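Local coordinates for poly(ADP-ribose) glycohydrolase (Thermomonospora curvata, PDB 3SII), which probably hydrolyses the ribose-ribose glycosidic bonds of poly(ADP-ribose), degrading the polymer, and is held here with a pyrrolidine analogue of ADP-ribose in its ligand pocket, at residues R79-A84 with H252-V257; D87-L92 with R214-A219. One frame throughout, in Å; residues are numbered along the deposited sequence.

Contact 1: residues R79-A84 with H252-V257; sequences RRLTGA and HVVFAV. With A1R (5'-O-[(S)-{[(S)-{[(2R,3R,4S)-3,4-dihydroxypyrrolidin-2-yl]methoxy}(hydroxy)phosphoryl]oxy}(hydroxy)phosphoryl]adenosine), chain B.
The imidazole of H252 and the guanidinium of R80 both lie against the methyls of L81. L81 CD2 sits over one face of the H252 ring, displaced toward its rim, and L81 CD1 comes within 3.8 Å of H252 CE1. The same CD1 methyl also lies over one face of the R80 guanidinium, again toward the rim. At the edge of the H252 ring, near its plane, stands R80 NH1, 4.5 Å from CE1. V254 meets R80 at a slant, with CG2 3.9 Å and CG1 4.0 Å from R80 NH2. CG2 of V254 additionally packs on L81 CD2 at 3.9 Å, the two side chains running past each other in opposite directions. R80 leaves the helix extended, with CG anti to its N (chi1 173°), and the turn at chi3 (57°) swings the guanidinium back over the leucine. H252 and V254 alternate with V253, so they share the face of strand 252-256 that looks at helix 74-84. This helix is the crossover of a beta-alpha-beta unit, leading from strand 66-70 to strand 90-94 over the parallel strands between them. Past the packing, strand 252-256 runs on to the adenine of A1R, where A256 O is 3.3 Å from its C2. No hydrogen bond joins helix to strand: L81 and V254 supply apolar contact, while the polar ends turn to acids beside them. R80 forms salt bridges with E72 and E68, and H252 NE2 makes a weak hydrogen bond to the same E68. With R80 NH1 4.9 Å from H252 NE2, that shared carboxylate is likely to offset the arginine's charge, which alone would disfavour protonation of the imidazole.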
ATOM      1  N   ARG A  79      -0.376   3.237  12.248  1.00 10.00           N
ATOM      2  CA  ARG A  79       0.215   3.698  13.501  1.00 10.67           C
ATOM      3  C   ARG A  79      -0.680   3.386  14.699  1.00 12.90           C
ATOM      4  O   ARG A  79      -0.194   2.963  15.758  1.00 14.28           O
ATOM      5  CB  ARG A  79       0.500   5.194  13.400  1.00 11.31           C
ATOM      6  CG  ARG A  79       1.338   5.750  14.528  1.00 12.01           C
ATOM      7  CD  ARG A  79       1.611   7.217  14.282  1.00 12.85           C
ATOM      8  NE  ARG A  79       2.370   7.818  15.371  1.00 15.29           N
ATOM      9  CZ  ARG A  79       2.521   9.131  15.524  1.00 14.30           C
ATOM     10  NH1 ARG A  79       1.972   9.968  14.652  1.00 15.77           N
ATOM     11  NH2 ARG A  79       3.227   9.608  16.541  1.00 18.68           N
ATOM     12  N   ARG A  80      -1.988   3.590  14.540  1.00 11.26           N
ATOM     13  CA  ARG A  80      -2.944   3.276  15.598  1.00 13.86           C
ATOM     14  C   ARG A  80      -2.915   1.786  15.937  1.00 13.80           C
ATOM     15  O   ARG A  80      -2.815   1.406  17.109  1.00 15.45           O
ATOM     16  CB  ARG A  80      -4.354   3.706  15.183  1.00 12.95           C
ATOM     17  CG  ARG A  80      -5.455   3.272  16.158  1.00 15.51           C
ATOM     18  CD  ARG A  80      -6.816   3.875  15.806  1.00 15.12           C
ATOM     19  NE  ARG A  80      -7.272   3.550  14.447  1.00 15.64           N
ATOM     20  CZ  ARG A  80      -8.056   2.521  14.136  1.00 19.21           C
ATOM     21  NH1 ARG A  80      -8.478   1.681  15.075  1.00 19.40           N
ATOM     22  NH2 ARG A  80      -8.418   2.331  12.871  1.00 18.66           N
ATOM     23  N   LEU A  81      -3.014   0.939  14.915  1.00 12.34           N
ATOM     24  CA  LEU A  81      -3.008  -0.501  15.125  1.00 11.71           C
ATOM     25  C   LEU A  81      -1.707  -0.978  15.757  1.00 14.06           C
ATOM     26  O   LEU A  81      -1.705  -1.855  16.626  1.00 13.78           O
ATOM     27  CB  LEU A  81      -3.256  -1.237  13.807  1.00 11.21           C
ATOM     28  CG  LEU A  81      -4.715  -1.552  13.470  1.00 17.95           C
ATOM     29  CD1 LEU A  81      -5.640  -0.341  13.610  1.00 19.66           C
ATOM     30  CD2 LEU A  81      -4.820  -2.170  12.068  1.00 14.78           C
ATOM     31  N   THR A  82      -0.600  -0.392  15.328  1.00 12.13           N
ATOM     32  CA  THR A  82       0.703  -0.821  15.800  1.00 13.53           C
ATOM     33  C   THR A  82       0.887  -0.493  17.274  1.00 17.20           C
ATOM     34  O   THR A  82       1.523  -1.247  18.003  1.00 18.11           O
ATOM     35  CB  THR A  82       1.833  -0.174  14.979  1.00 13.12           C
ATOM     36  OG1 THR A  82       1.702  -0.575  13.612  1.00 12.74           O
ATOM     37  CG2 THR A  82       3.184  -0.636  15.491  1.00 13.79           C
ATOM     38  N   GLY A  83       0.305   0.615  17.709  1.00 14.11           N
ATOM     39  CA  GLY A  83       0.398   1.001  19.107  1.00 16.14           C
ATOM     40  C   GLY A  83      -0.441   0.107  20.006  1.00 18.96           C
ATOM     41  O   GLY A  83      -0.223   0.050  21.215  1.00 19.31           O
ATOM     42  N   ALA A  84      -1.396  -0.609  19.417  1.00 16.36           N
ATOM     43  CA  ALA A  84      -2.370  -1.375  20.195  1.00 18.62           C
ATOM     44  C   ALA A  84      -2.004  -2.840  20.428  1.00 16.90           C
ATOM     45  O   ALA A  84      -2.543  -3.471  21.340  1.00 16.61           O
ATOM     46  CB  ALA A  84      -3.746  -1.274  19.552  1.00 18.24           C
ATOM     47  N   HIS A 252      -8.276  -8.236  12.012  1.00 10.59           N
ATOM     48  CA  HIS A 252      -8.693  -6.849  11.945  1.00 10.90           C
ATOM     49  C   HIS A 252      -8.351  -6.323  10.564  1.00 12.03           C
ATOM     50  O   HIS A 252      -7.227  -6.475  10.103  1.00 11.39           O
ATOM     51  CB  HIS A 252      -7.933  -6.041  13.005  1.00 12.27           C
ATOM     52  CG  HIS A 252      -8.452  -4.652  13.230  1.00 15.86           C
ATOM     53  ND1 HIS A 252      -7.988  -3.851  14.253  1.00 25.40           N
ATOM     54  CD2 HIS A 252      -9.382  -3.918  12.572  1.00 20.54           C
ATOM     55  CE1 HIS A 252      -8.610  -2.687  14.218  1.00 27.47           C
ATOM     56  NE2 HIS A 252      -9.463  -2.700  13.209  1.00 19.46           N
ATOM     57  N   VAL A 253      -9.337  -5.740   9.896  1.00 10.77           N
ATOM     58  CA  VAL A 253      -9.117  -5.113   8.604  1.00  8.75           C
ATOM     59  C   VAL A 253      -9.670  -3.714   8.690  1.00 10.49           C
ATOM     60  O   VAL A 253     -10.840  -3.528   9.049  1.00 12.80           O
ATOM     61  CB  VAL A 253      -9.828  -5.857   7.462  1.00  8.84           C
ATOM     62  CG1 VAL A 253      -9.669  -5.096   6.133  1.00 10.18           C
ATOM     63  CG2 VAL A 253      -9.303  -7.276   7.340  1.00 13.42           C
ATOM     64  N   VAL A 254      -8.829  -2.729   8.392  1.00 10.53           N
ATOM     65  CA  VAL A 254      -9.257  -1.337   8.383  1.00  9.74           C
ATOM     66  C   VAL A 254      -9.241  -0.844   6.946  1.00  9.68           C
ATOM     67  O   VAL A 254      -8.239  -0.983   6.251  1.00 10.54           O
ATOM     68  CB  VAL A 254      -8.327  -0.434   9.221  1.00 10.83           C
ATOM     69  CG1 VAL A 254      -8.799   1.036   9.146  1.00 13.84           C
ATOM     70  CG2 VAL A 254      -8.260  -0.905  10.666  1.00 14.33           C
ATOM     71  N   PHE A 255     -10.367  -0.307   6.487  1.00  9.69           N
ATOM     72  CA  PHE A 255     -10.388   0.415   5.227  1.00  8.40           C
ATOM     73  C   PHE A 255     -10.192   1.873   5.576  1.00 11.82           C
ATOM     74  O   PHE A 255     -11.131   2.567   5.977  1.00 12.37           O
ATOM     75  CB  PHE A 255     -11.696   0.161   4.475  1.00 11.13           C
ATOM     76  CG  PHE A 255     -11.863  -1.275   4.048  1.00 11.21           C
ATOM     77  CD1 PHE A 255     -11.240  -1.744   2.900  1.00 10.23           C
ATOM     78  CD2 PHE A 255     -12.624  -2.151   4.800  1.00 12.68           C
ATOM     79  CE1 PHE A 255     -11.380  -3.074   2.500  1.00 11.45           C
ATOM     80  CE2 PHE A 255     -12.772  -3.486   4.416  1.00 15.39           C
ATOM     81  CZ  PHE A 255     -12.143  -3.950   3.261  1.00 12.96           C
ATOM     82  N   ALA A 256      -8.945   2.310   5.472  1.00  9.15           N
ATOM     83  CA  ALA A 256      -8.572   3.681   5.793  1.00  8.90           C
ATOM     84  C   ALA A 256      -8.645   4.477   4.502  1.00 10.04           C
ATOM     85  O   ALA A 256      -7.814   4.315   3.607  1.00 12.04           O
ATOM     86  CB  ALA A 256      -7.169   3.716   6.391  1.00 10.49           C
ATOM     87  N   VAL A 257      -9.658   5.332   4.402  1.00  9.63           N
ATOM     88  CA  VAL A 257      -9.914   6.061   3.172  1.00 10.79           C
ATOM     89  C   VAL A 257      -9.948   7.560   3.463  1.00 12.28           C
ATOM     90  O   VAL A 257     -10.952   8.100   3.966  1.00 14.96           O
ATOM     91  CB  VAL A 257     -11.227   5.616   2.516  1.00 12.58           C
ATOM     92  CG1 VAL A 257     -11.345   6.256   1.133  1.00 14.18           C
ATOM     93  CG2 VAL A 257     -11.284   4.085   2.426  1.00 13.61           C
TER
HETATM   94  N1  A1R B1001      -4.488   7.209   2.820  1.00  9.96           N
HETATM   95  C2  A1R B1001      -5.704   6.634   2.575  1.00 11.98           C
HETATM   96  N3  A1R B1001      -6.436   6.929   1.465  1.00 10.13           N
HETATM   97  C4  A1R B1001      -5.867   7.813   0.664  1.00 11.52           C
HETATM   98  C5  A1R B1001      -4.636   8.448   0.807  1.00 11.06           C
HETATM   99  C6  A1R B1001      -3.955   8.099   1.955  1.00 11.23           C
HETATM  100  N6  A1R B1001      -2.686   8.679   2.265  1.00 13.96           N
HETATM  101  N7  A1R B1001      -4.399   9.302  -0.264  1.00 13.88           N
HETATM  102  C8  A1R B1001      -5.477   9.177  -1.060  1.00 14.19           C
HETATM  103  N9  A1R B1001      -6.407   8.291  -0.546  1.00 13.24           N
HETATM  104  C1' A1R B1001      -7.677   7.876  -1.114  1.00 13.17           C
HETATM  105  C2' A1R B1001      -8.276   8.860  -2.059  1.00 12.99           C
HETATM  106  O2' A1R B1001      -9.660   8.846  -1.958  1.00 14.53           O
HETATM  107  C3' A1R B1001      -7.853   8.372  -3.390  1.00 13.87           C
HETATM  108  O3' A1R B1001      -8.764   8.692  -4.383  1.00 15.90           O
HETATM  109  O4' A1R B1001      -7.508   6.684  -1.840  1.00 14.01           O
HETATM  110  C4' A1R B1001      -7.782   6.900  -3.200  1.00 15.82           C
HETATM  111  C5' A1R B1001      -6.770   6.251  -4.120  1.00 19.75           C
HETATM  112  O5' A1R B1001      -5.502   6.795  -3.924  1.00 18.76           O
HETATM  113  PA  A1R B1001      -4.478   6.933  -5.145  1.00 18.69           P
HETATM  114  O1A A1R B1001      -3.166   7.223  -4.472  1.00 16.32           O
HETATM  115  O2A A1R B1001      -4.864   7.941  -6.170  1.00 27.73           O
HETATM  116  O3A A1R B1001      -4.403   5.468  -5.746  1.00 18.11           O
HETATM  117  PB  A1R B1001      -4.449   4.973  -7.268  1.00 20.94           P
HETATM  118  O1B A1R B1001      -5.748   5.317  -7.956  1.00 17.02           O
HETATM  119  O2B A1R B1001      -4.219   3.489  -7.223  1.00 21.41           O
HETATM  120  O5N A1R B1001      -3.326   5.747  -8.060  1.00 31.19           O
HETATM  121  C5N A1R B1001      -2.010   5.287  -8.101  1.00 37.95           C
HETATM  122  N4N A1R B1001      -0.942   7.015  -7.907  1.00 25.58           N
HETATM  123  C1N A1R B1001       0.282   7.143  -7.127  1.00 34.00           C
HETATM  124  O2N A1R B1001       2.364   6.117  -7.612  1.00 25.30           O
HETATM  125  C2N A1R B1001       1.038   5.872  -7.366  1.00 26.60           C
HETATM  126  O3N A1R B1001       0.633   5.784  -9.709  1.00 32.85           O
HETATM  127  C3N A1R B1001       0.305   5.227  -8.483  1.00 27.84           C
HETATM  128  C4N A1R B1001      -1.035   5.723  -8.764  1.00 29.49           C

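Contact 2: residues D87-L92 with R214-A219; sequences DQVACL and RLVLGA. With A1R (5'-O-[(S)-{[(S)-{[(2R,3R,4S)-3,4-dihydroxypyrrolidin-2-yl]methoxy}(hydroxy)phosphoryl]oxy}(hydroxy)phosphoryl]adenosine), chain B.
R214 opens strand 214-217 by gripping D87 side-on with two nitrogens. NE meets D87 OD2 on its syn side at 2.8 Å in a salt bridge, tilted from the carboxylate plane, while NH2 gives a straighter bond (163°) to D87 O at 3.0 Å, in the guanidinium plane. The bend at chi3 (-62°) turns the guanidinium toward D87 and V89, whose CG2 lies over one face, 3.7 Å from NH2. NH1 goes to L81 O. A leucine in place of R214 would probably leave the D87 carboxylate without its counter-charge and the carbonyls of D87 and L81 without these donors. On the backbone, R214 N donates to a water within bonding distance of D87 OD2 and Q88 O, and R214 O accepts from A90 N. L215 packs CD2 on A90 CB at 4.0 Å and offers its CA-H to A90 O. V216 turns to the other sheet face, touching C91 SG and, through CG2, V89 CG1 (3.9 Å); its N bonds A90 O at 2.8 Å and its O takes L92 N. L217 sends CD2 to L92 CB, and the chain then reaches the ligand, A219 O lying 3.2 Å from A1R C5'. This parallel pair forms the buried middle of the mixed sheet, between strands 163-175 and 252-256, with helix 74-84 over V89, C91 and V216.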
ATOM      1  N   ASP A  87       1.851  -7.488  17.032  1.00 16.50           N
ATOM      2  CA  ASP A  87       1.965  -8.172  15.740  1.00 14.93           C
ATOM      3  C   ASP A  87       2.061  -7.169  14.592  1.00 15.11           C
ATOM      4  O   ASP A  87       1.285  -6.221  14.509  1.00 14.46           O
ATOM      5  CB  ASP A  87       0.802  -9.147  15.521  1.00 15.37           C
ATOM      6  CG  ASP A  87      -0.542  -8.476  15.616  1.00 17.70           C
ATOM      7  OD1 ASP A  87      -0.911  -8.030  16.722  1.00 21.84           O
ATOM      8  OD2 ASP A  87      -1.240  -8.397  14.591  1.00 18.21           O
ATOM      9  N   GLN A  88       3.021  -7.380  13.704  1.00 13.95           N
ATOM     10  CA  GLN A  88       3.270  -6.416  12.633  1.00 11.45           C
ATOM     11  C   GLN A  88       2.090  -6.287  11.650  1.00 11.27           C
ATOM     12  O   GLN A  88       1.585  -7.293  11.148  1.00 12.58           O
ATOM     13  CB  GLN A  88       4.538  -6.815  11.885  1.00 11.94           C
ATOM     14  CG  GLN A  88       5.035  -5.770  10.892  1.00 10.84           C
ATOM     15  CD  GLN A  88       6.359  -6.177  10.284  1.00 11.34           C
ATOM     16  OE1 GLN A  88       6.425  -6.608   9.130  1.00 13.50           O
ATOM     17  NE2 GLN A  88       7.424  -6.061  11.067  1.00 12.70           N
ATOM     18  N   VAL A  89       1.672  -5.051  11.387  1.00 11.00           N
ATOM     19  CA  VAL A  89       0.528  -4.751  10.526  1.00 10.26           C
ATOM     20  C   VAL A  89       0.996  -4.742   9.077  1.00 11.50           C
ATOM     21  O   VAL A  89       2.129  -4.343   8.801  1.00 13.18           O
ATOM     22  CB  VAL A  89      -0.035  -3.355  10.878  1.00 12.74           C
ATOM     23  CG1 VAL A  89      -1.155  -2.940   9.935  1.00 13.53           C
ATOM     24  CG2 VAL A  89      -0.496  -3.320  12.349  1.00 12.83           C
ATOM     25  N   ALA A  90       0.145  -5.193   8.156  1.00  9.02           N
ATOM     26  CA  ALA A  90       0.437  -5.075   6.722  1.00  8.92           C
ATOM     27  C   ALA A  90      -0.459  -4.040   6.066  1.00  8.97           C
ATOM     28  O   ALA A  90      -1.662  -3.981   6.342  1.00 10.40           O
ATOM     29  CB  ALA A  90       0.271  -6.426   6.033  1.00 11.12           C
ATOM     30  N   CYS A  91       0.132  -3.239   5.183  1.00  9.04           N
ATOM     31  CA  CYS A  91      -0.569  -2.169   4.496  1.00  7.42           C
ATOM     32  C   CYS A  91      -0.467  -2.313   2.984  1.00  8.82           C
ATOM     33  O   CYS A  91       0.614  -2.558   2.457  1.00  9.87           O
ATOM     34  CB  CYS A  91       0.048  -0.816   4.844  1.00  8.06           C
ATOM     35  SG  CYS A  91       0.048  -0.379   6.591  1.00 12.85           S
ATOM     36  N   LEU A  92      -1.584  -2.127   2.295  1.00  7.77           N
ATOM     37  CA  LEU A  92      -1.589  -2.113   0.841  1.00  7.73           C
ATOM     38  C   LEU A  92      -1.098  -0.752   0.333  1.00  9.00           C
ATOM     39  O   LEU A  92      -1.646   0.285   0.696  1.00  8.54           O
ATOM     40  CB  LEU A  92      -2.999  -2.425   0.317  1.00  9.37           C
ATOM     41  CG  LEU A  92      -3.224  -2.326  -1.194  1.00  7.36           C
ATOM     42  CD1 LEU A  92      -2.253  -3.248  -1.958  1.00  9.83           C
ATOM     43  CD2 LEU A  92      -4.693  -2.630  -1.539  1.00 10.36           C
ATOM     44  N   ARG A 214      -3.540  -8.465  10.802  1.00 10.25           N
ATOM     45  CA  ARG A 214      -4.173  -7.152  10.780  1.00  8.90           C
ATOM     46  C   ARG A 214      -3.724  -6.375   9.546  1.00 10.17           C
ATOM     47  O   ARG A 214      -2.534  -6.309   9.254  1.00 11.75           O
ATOM     48  CB  ARG A 214      -3.853  -6.387  12.070  1.00 11.41           C
ATOM     49  CG  ARG A 214      -4.333  -7.151  13.303  1.00 10.94           C
ATOM     50  CD  ARG A 214      -4.177  -6.337  14.593  1.00 15.49           C
ATOM     51  NE  ARG A 214      -2.775  -6.024  14.852  1.00 14.16           N
ATOM     52  CZ  ARG A 214      -2.358  -4.966  15.542  1.00 13.71           C
ATOM     53  NH1 ARG A 214      -3.237  -4.112  16.056  1.00 13.39           N
ATOM     54  NH2 ARG A 214      -1.057  -4.762  15.702  1.00 12.98           N
ATOM     55  N   LEU A 215      -4.689  -5.823   8.811  1.00  8.66           N
ATOM     56  CA  LEU A 215      -4.420  -5.227   7.514  1.00  9.05           C
ATOM     57  C   LEU A 215      -5.001  -3.850   7.417  1.00  9.41           C
ATOM     58  O   LEU A 215      -6.085  -3.588   7.944  1.00 12.69           O
ATOM     59  CB  LEU A 215      -5.086  -6.031   6.406  1.00 10.05           C
ATOM     60  CG  LEU A 215      -4.918  -7.523   6.313  1.00 11.54           C
ATOM     61  CD1 LEU A 215      -5.694  -8.019   5.088  1.00 15.51           C
ATOM     62  CD2 LEU A 215      -3.450  -7.875   6.204  1.00 14.19           C
ATOM     63  N   VAL A 216      -4.297  -2.985   6.700  1.00  9.10           N
ATOM     64  CA  VAL A 216      -4.827  -1.680   6.329  1.00  7.63           C
ATOM     65  C   VAL A 216      -5.011  -1.656   4.820  1.00  8.55           C
ATOM     66  O   VAL A 216      -4.026  -1.712   4.059  1.00  9.44           O
ATOM     67  CB  VAL A 216      -3.931  -0.528   6.784  1.00  9.18           C
ATOM     68  CG1 VAL A 216      -4.543   0.805   6.385  1.00 10.47           C
ATOM     69  CG2 VAL A 216      -3.737  -0.579   8.309  1.00 10.40           C
ATOM     70  N   LEU A 217      -6.275  -1.621   4.402  1.00  8.56           N
ATOM     71  CA  LEU A 217      -6.649  -1.567   2.983  1.00 10.13           C
ATOM     72  C   LEU A 217      -7.324  -0.218   2.709  1.00 10.17           C
ATOM     73  O   LEU A 217      -7.332   0.670   3.565  1.00  8.93           O
ATOM     74  CB  LEU A 217      -7.591  -2.721   2.631  1.00  9.77           C
ATOM     75  CG  LEU A 217      -7.035  -4.112   2.990  1.00  8.31           C
ATOM     76  CD1 LEU A 217      -8.090  -5.178   2.731  1.00 13.83           C
ATOM     77  CD2 LEU A 217      -5.744  -4.416   2.236  1.00 12.07           C
ATOM     78  N   GLY A 218      -7.893  -0.043   1.521  1.00  9.35           N
ATOM     79  CA  GLY A 218      -8.521   1.232   1.204  1.00  9.78           C
ATOM     80  C   GLY A 218      -8.979   1.269  -0.236  1.00  8.93           C
ATOM     81  O   GLY A 218      -9.177   0.205  -0.851  1.00  9.61           O
ATOM     82  N   ALA A 219      -9.137   2.484  -0.758  1.00  9.45           N
ATOM     83  CA  ALA A 219      -9.693   2.724  -2.092  1.00 11.84           C
ATOM     84  C   ALA A 219      -8.643   2.576  -3.190  1.00 11.04           C
ATOM     85  O   ALA A 219      -8.403   3.485  -3.996  1.00 10.80           O
ATOM     86  CB  ALA A 219     -10.373   4.102  -2.149  1.00 10.93           C
TER
HETATM   87  N1  A1R B1001      -4.488   7.209   2.820  1.00  9.96           N
HETATM   88  C2  A1R B1001      -5.704   6.634   2.575  1.00 11.98           C
HETATM   89  N3  A1R B1001      -6.436   6.929   1.465  1.00 10.13           N
HETATM   90  C4  A1R B1001      -5.867   7.813   0.664  1.00 11.52           C
HETATM   91  C5  A1R B1001      -4.636   8.448   0.807  1.00 11.06           C
HETATM   92  C6  A1R B1001      -3.955   8.099   1.955  1.00 11.23           C
HETATM   93  N6  A1R B1001      -2.686   8.679   2.265  1.00 13.96           N
HETATM   94  N7  A1R B1001      -4.399   9.302  -0.264  1.00 13.88           N
HETATM   95  C8  A1R B1001      -5.477   9.177  -1.060  1.00 14.19           C
HETATM   96  N9  A1R B1001      -6.407   8.291  -0.546  1.00 13.24           N
HETATM   97  C1' A1R B1001      -7.677   7.876  -1.114  1.00 13.17           C
HETATM   98  C2' A1R B1001      -8.276   8.860  -2.059  1.00 12.99           C
HETATM   99  O2' A1R B1001      -9.660   8.846  -1.958  1.00 14.53           O
HETATM  100  C3' A1R B1001      -7.853   8.372  -3.390  1.00 13.87           C
HETATM  101  O3' A1R B1001      -8.764   8.692  -4.383  1.00 15.90           O
HETATM  102  O4' A1R B1001      -7.508   6.684  -1.840  1.00 14.01           O
HETATM  103  C4' A1R B1001      -7.782   6.900  -3.200  1.00 15.82           C
HETATM  104  C5' A1R B1001      -6.770   6.251  -4.120  1.00 19.75           C
HETATM  105  O5' A1R B1001      -5.502   6.795  -3.924  1.00 18.76           O
HETATM  106  PA  A1R B1001      -4.478   6.933  -5.145  1.00 18.69           P
HETATM  107  O1A A1R B1001      -3.166   7.223  -4.472  1.00 16.32           O
HETATM  108  O2A A1R B1001      -4.864   7.941  -6.170  1.00 27.73           O
HETATM  109  O3A A1R B1001      -4.403   5.468  -5.746  1.00 18.11           O
HETATM  110  PB  A1R B1001      -4.449   4.973  -7.268  1.00 20.94           P
HETATM  111  O1B A1R B1001      -5.748   5.317  -7.956  1.00 17.02           O
HETATM  112  O2B A1R B1001      -4.219   3.489  -7.223  1.00 21.41           O
HETATM  113  O5N A1R B1001      -3.326   5.747  -8.060  1.00 31.19           O
HETATM  114  C5N A1R B1001      -2.010   5.287  -8.101  1.00 37.95           C
HETATM  115  N4N A1R B1001      -0.942   7.015  -7.907  1.00 25.58           N
HETATM  116  C1N A1R B1001       0.282   7.143  -7.127  1.00 34.00           C
HETATM  117  O2N A1R B1001       2.364   6.117  -7.612  1.00 25.30           O
HETATM  118  C2N A1R B1001       1.038   5.872  -7.366  1.00 26.60           C
HETATM  119  O3N A1R B1001       0.633   5.784  -9.709  1.00 32.85           O
HETATM  120  C3N A1R B1001       0.305   5.227  -8.483  1.00 27.84           C
HETATM  121  C4N A1R B1001      -1.035   5.723  -8.764  1.00 29.49           C
HETATM  122  O   HOH W   1      -0.795  -8.419  11.966  1.00 18.45           O
HETATM  123  O   HOH W   2      -4.125   0.504   2.232  1.00 10.68           O

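Overall arrangement
Both contacts involve the same mixed sheet of the macro-type fold: contact 2 pairs strands inside it, and contact 1 packs a helix on it. Strands 214-217 and 252-256 are neighbours, and helix 74-84 leads in the chain to strand 90-94; the contact centres lie about 7 Å apart. Contact 2 is buried and held mainly by backbone hydrogen bonds, with one salt bridge at its start; contact 1, only partly buried, depends on side-chain packing and draws its polar bonds from elsewhere. They meet directly where V254 O probably accepts from L217 N. At their C-terminal ends, segments 252-257 and 214-219 both approach A1R, at its adenine and ribose respectively.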